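Local coordinates for protein tryptophane-5-halogenase (Microbispora sp. ATCC PTA-5024, PDB 5UAO) that probably chlorinates a tryptophan of the lanthipeptide NAI-107 at carbon 5 of its indole, using a flavin-adenine dinucleotide cofactor, at residues A179-V182 against R183-E187; Q367-V370 against S371-S375. One frame throughout, in Å; residues are numbered along the deposited sequence.

Contact 1: A179-V182 against R183-E187; sequences ARLV and RYLTE
V182 and T186 meet one turn apart on helix 178-191. The carbonyl O of V182 accepts two hydrogen bonds from T186. T186 OG1 donates to V182 O at 2.6 Å and T186 N at 2.9 Å, from opposite faces of the carbonyl plane. T186 places OG1 beside its backbone N (chi1 -63°), which turns the hydroxyl back along the helix. Three further backbone bonds run from R183 N to A179 O, Y184 N to R180 O and L185 N to L181 O. The last is nearly straight, with an N-H...O angle of 175°. All are i to i-4 bonds of a regular alpha-helix, joined by the threonine hydroxyl.

In the apolar contact, L181 and L185 cross at a slant, with L181 CG 3.9 Å from L185 CD1. L181 carries CG anti to its N (chi1 177°), which brings CG and CD1 against L185 in the next turn. L185 CG rests 3.2 Å from L181 O.

Polar ends are held outside the turn: R180 by E291 and V97 O, Y184 OH by E92. L181 and Y184 pack on F93 of helix 90-97. V182, L185 and T186 touch helix 39-51, which follows strand 31-35 in what is probably a Rossmann-type FAD-binding unit.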
loop_
_atom_site.group_PDB
_atom_site.type_symbol
_atom_site.label_atom_id
_atom_site.label_comp_id
_atom_site.label_asym_id
_atom_site.label_seq_id
_atom_site.Cartn_x
_atom_site.Cartn_y
_atom_site.Cartn_z
ATOM N N ALA A 179 28.293 -21.664 -3.648
ATOM C CA ALA A 179 29.074 -22.162 -4.767
ATOM C C ALA A 179 28.232 -23.119 -5.652
ATOM O O ALA A 179 28.234 -22.929 -6.868
ATOM C CB ALA A 179 30.404 -22.769 -4.314
ATOM N N ARG A 180 27.419 -24.013 -5.074
ATOM C CA ARG A 180 26.597 -24.887 -5.908
ATOM C C ARG A 180 25.555 -24.099 -6.617
ATOM O O ARG A 180 25.240 -24.430 -7.760
ATOM C CB ARG A 180 25.863 -26.023 -5.163
ATOM C CG ARG A 180 26.745 -27.191 -4.743
ATOM C CD ARG A 180 25.953 -28.372 -4.236
ATOM N NE ARG A 180 25.374 -28.168 -2.896
ATOM C CZ ARG A 180 25.998 -28.409 -1.725
ATOM N NH1 ARG A 180 27.258 -28.813 -1.677
ATOM N NH2 ARG A 180 25.368 -28.233 -0.579
ATOM N N LEU A 181 24.965 -23.095 -5.960
ATOM C CA LEU A 181 23.909 -22.321 -6.617
ATOM C C LEU A 181 24.388 -21.591 -7.826
ATOM O O LEU A 181 23.722 -21.592 -8.916
ATOM C CB LEU A 181 23.227 -21.320 -5.667
ATOM C CG LEU A 181 22.168 -20.418 -6.301
ATOM C CD1 LEU A 181 20.965 -21.210 -6.794
ATOM C CD2 LEU A 181 21.733 -19.344 -5.310
ATOM N N VAL A 182 25.481 -20.862 -7.628
ATOM C CA VAL A 182 26.096 -20.158 -8.734
ATOM C C VAL A 182 26.476 -21.036 -9.926
ATOM O O VAL A 182 26.291 -20.611 -11.063
ATOM C CB VAL A 182 27.254 -19.220 -8.300
ATOM C CG1 VAL A 182 27.829 -18.543 -9.540
ATOM C CG2 VAL A 182 26.698 -18.110 -7.419
ATOM N N ARG A 183 27.041 -22.206 -9.652
ATOM C CA ARG A 183 27.495 -23.090 -10.706
ATOM C C ARG A 183 26.244 -23.533 -11.504
ATOM O O ARG A 183 26.249 -23.567 -12.707
ATOM C CB ARG A 183 28.255 -24.289 -10.117
ATOM C CG ARG A 183 28.662 -25.318 -11.160
ATOM C CD ARG A 183 29.631 -26.323 -10.579
ATOM N NE ARG A 183 29.569 -27.626 -11.247
ATOM C CZ ARG A 183 30.225 -27.956 -12.364
ATOM N NH1 ARG A 183 31.014 -27.076 -12.993
ATOM N NH2 ARG A 183 30.086 -29.188 -12.858
ATOM N N TYR A 184 25.185 -23.868 -10.790
ATOM C CA TYR A 184 23.963 -24.284 -11.433
ATOM C C TYR A 184 23.315 -23.224 -12.271
ATOM O O TYR A 184 22.933 -23.458 -13.414
ATOM C CB TYR A 184 22.950 -24.719 -10.398
ATOM C CG TYR A 184 21.671 -25.163 -11.039
ATOM C CD1 TYR A 184 21.646 -26.288 -11.890
ATOM C CD2 TYR A 184 20.483 -24.566 -10.734
ATOM C CE1 TYR A 184 20.453 -26.735 -12.482
ATOM C CE2 TYR A 184 19.288 -25.021 -11.301
ATOM C CZ TYR A 184 19.275 -26.123 -12.157
ATOM O OH TYR A 184 18.078 -26.588 -12.713
ATOM N N LEU A 185 23.178 -22.029 -11.716
ATOM C CA LEU A 185 22.682 -20.924 -12.489
ATOM C C LEU A 185 23.563 -20.626 -13.711
ATOM O O LEU A 185 23.075 -20.284 -14.783
ATOM C CB LEU A 185 22.566 -19.662 -11.624
ATOM C CG LEU A 185 21.622 -19.695 -10.424
ATOM C CD1 LEU A 185 21.742 -18.399 -9.622
ATOM C CD2 LEU A 185 20.205 -20.004 -10.851
ATOM N N THR A 186 24.856 -20.801 -13.552
ATOM C CA THR A 186 25.768 -20.536 -14.666
ATOM C C THR A 186 25.550 -21.541 -15.798
ATOM O O THR A 186 25.531 -21.206 -16.999
ATOM C CB THR A 186 27.215 -20.596 -14.168
ATOM O OG1 THR A 186 27.425 -19.560 -13.188
ATOM C CG2 THR A 186 28.233 -20.437 -15.354
ATOM N N GLU A 187 25.324 -22.768 -15.394
ATOM C CA GLU A 187 25.035 -23.844 -16.348
ATOM C C GLU A 187 23.715 -23.616 -17.043
ATOM O O GLU A 187 23.618 -23.817 -18.254
ATOM C CB GLU A 187 25.032 -25.229 -15.627
ATOM C CG GLU A 187 24.465 -26.402 -16.452
ATOM C CD GLU A 187 23.595 -27.383 -15.642
ATOM O OE1 GLU A 187 24.151 -28.292 -14.967
ATOM O OE2 GLU A 187 22.341 -27.266 -15.715
#

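Contact 2: Q367-V370 against S371-S375; sequences QILV and SLLPS
The flat carbonyl group of Q367 is met by S371 on both faces. The hydroxyl OG of S371 approaches Q367 O from one face at 2.8 Å. S371 N reaches Q367 O from the opposite face at 3.0 Å. Both donors are tilted out of the carbonyl plane. S371 OG sits beside its own backbone N (chi1 -65°), within range of the preceding turn. The flat amide of the Q367 side chain leads away, and its OE1 bonds to Y77 OH. That side chain also packs on F81 and Y85 of helix 76-85.

The next two backbone hydrogen bonds are more bent. L372 N donates to I368 O at 2.9 Å, with a second, weak bond to L369 O. L373 N donates to L369 O at 2.9 Å, with an N-H...O angle of 135°. L373 is the first residue to leave the helical conformation.

Apolar side chains touch lightly. I368 CG2 lies 4.2 Å from L372 CD1, and L369 CD1 lies 4.3 Å from L373 CD1. L369 and L373 both pack on F227 of strand 227-230. I368 packs on F447 and L372 on L434, both of the second subunit.

With an alanine at S371 the hydroxyl is gone, and Q367 O would probably keep the backbone N as its one donor from this turn, leaving the other face of the carbonyl without its mate.

The chemistry is that of a helix C-terminus among apolar side chains. S371 OG adds a second donor to Q367 O, while near the helix end V370 O accepts a hydrogen bond from R52 NH2.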
loop_
_atom_site.group_PDB
_atom_site.type_symbol
_atom_site.label_atom_id
_atom_site.label_comp_id
_atom_site.label_asym_id
_atom_site.label_seq_id
_atom_site.Cartn_x
_atom_site.Cartn_y
_atom_site.Cartn_z
ATOM N N GLN A 367 12.116 -8.361 -11.328
ATOM C CA GLN A 367 10.732 -8.314 -11.865
ATOM C C GLN A 367 10.401 -6.968 -12.361
ATOM O O GLN A 367 9.698 -6.802 -13.341
ATOM C CB GLN A 367 9.676 -8.776 -10.835
ATOM C CG GLN A 367 9.699 -10.225 -10.679
ATOM C CD GLN A 367 8.660 -10.670 -9.698
ATOM O OE1 GLN A 367 8.950 -10.927 -8.505
ATOM N NE2 GLN A 367 7.441 -10.691 -10.164
ATOM N N ILE A 368 10.877 -5.955 -11.658
ATOM C CA ILE A 368 10.719 -4.574 -12.097
ATOM C C ILE A 368 11.351 -4.343 -13.473
ATOM O O ILE A 368 10.696 -3.835 -14.412
ATOM C CB ILE A 368 11.302 -3.605 -11.039
ATOM C CG1 ILE A 368 10.421 -3.614 -9.778
ATOM C CG2 ILE A 368 11.438 -2.178 -11.535
ATOM C CD1 ILE A 368 11.013 -2.795 -8.665
ATOM N N LEU A 369 12.596 -4.743 -13.608
ATOM C CA LEU A 369 13.310 -4.570 -14.870
ATOM C C LEU A 369 12.621 -5.322 -15.985
ATOM O O LEU A 369 12.403 -4.802 -17.090
ATOM C CB LEU A 369 14.726 -5.101 -14.722
ATOM C CG LEU A 369 15.564 -5.173 -16.049
ATOM C CD1 LEU A 369 15.800 -3.768 -16.580
ATOM C CD2 LEU A 369 16.857 -5.903 -15.808
ATOM N N VAL A 370 12.259 -6.558 -15.714
ATOM C CA VAL A 370 11.739 -7.430 -16.784
ATOM C C VAL A 370 10.378 -6.984 -17.279
ATOM O O VAL A 370 10.095 -7.023 -18.516
ATOM C CB VAL A 370 11.762 -8.891 -16.395
ATOM C CG1 VAL A 370 11.127 -9.784 -17.478
ATOM C CG2 VAL A 370 13.223 -9.296 -16.224
ATOM N N SER A 371 9.563 -6.512 -16.346
ATOM C CA SER A 371 8.288 -5.927 -16.688
ATOM C C SER A 371 8.354 -4.597 -17.377
ATOM O O SER A 371 7.467 -4.292 -18.134
ATOM C CB SER A 371 7.522 -5.612 -15.390
ATOM O OG SER A 371 7.223 -6.793 -14.730
ATOM N N LEU A 372 9.278 -3.725 -16.957
ATOM C CA LEU A 372 9.266 -2.353 -17.377
ATOM C C LEU A 372 10.266 -1.962 -18.486
ATOM O O LEU A 372 10.196 -0.847 -18.999
ATOM C CB LEU A 372 9.451 -1.423 -16.175
ATOM C CG LEU A 372 8.395 -1.447 -15.084
ATOM C CD1 LEU A 372 8.683 -0.318 -14.089
ATOM C CD2 LEU A 372 7.000 -1.321 -15.626
ATOM N N LEU A 373 11.170 -2.859 -18.851
ATOM C CA LEU A 373 12.206 -2.573 -19.864
ATOM C C LEU A 373 11.505 -2.143 -21.153
ATOM O O LEU A 373 10.623 -2.838 -21.615
ATOM C CB LEU A 373 13.065 -3.780 -20.084
ATOM C CG LEU A 373 14.178 -3.644 -21.173
ATOM C CD1 LEU A 373 15.293 -2.744 -20.685
ATOM C CD2 LEU A 373 14.732 -5.001 -21.550
ATOM N N PRO A 374 11.837 -0.960 -21.692
ATOM C CA PRO A 374 11.165 -0.604 -22.941
ATOM C C PRO A 374 11.545 -1.500 -24.109
ATOM O O PRO A 374 12.587 -2.110 -24.102
ATOM C CB PRO A 374 11.618 0.833 -23.199
ATOM C CG PRO A 374 12.065 1.351 -21.854
ATOM C CD PRO A 374 12.648 0.160 -21.162
ATOM N N SER A 375 10.678 -1.559 -25.093
ATOM C CA SER A 375 10.925 -2.253 -26.352
ATOM C C SER A 375 11.856 -1.472 -27.249
ATOM O O SER A 375 12.441 -2.054 -28.146
ATOM C CB SER A 375 9.648 -2.367 -27.162
ATOM O OG SER A 375 8.636 -2.934 -26.387
#

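Overall arrangement
Contact 1 comes first along the chain, within helix 178-191. Contact 2 follows on helix 358-372 and the loop after it. Their centres are about 25 Å apart, and their nearest atoms stay about 14 Å apart without touching. Both helices pack on helix 39-51, contact 1 through T39, Y42, L43 and L46, contact 2 through T44, A47 and K51. That helix is thus a shared neighbour. Contact 1 lies nearer the cofactor, with the V182 side chain about 7 Å from FAD, against about 13 Å for L369. Contact 2 also meets the second subunit, so its helix lies between helix 39-51 and the neighbouring chain.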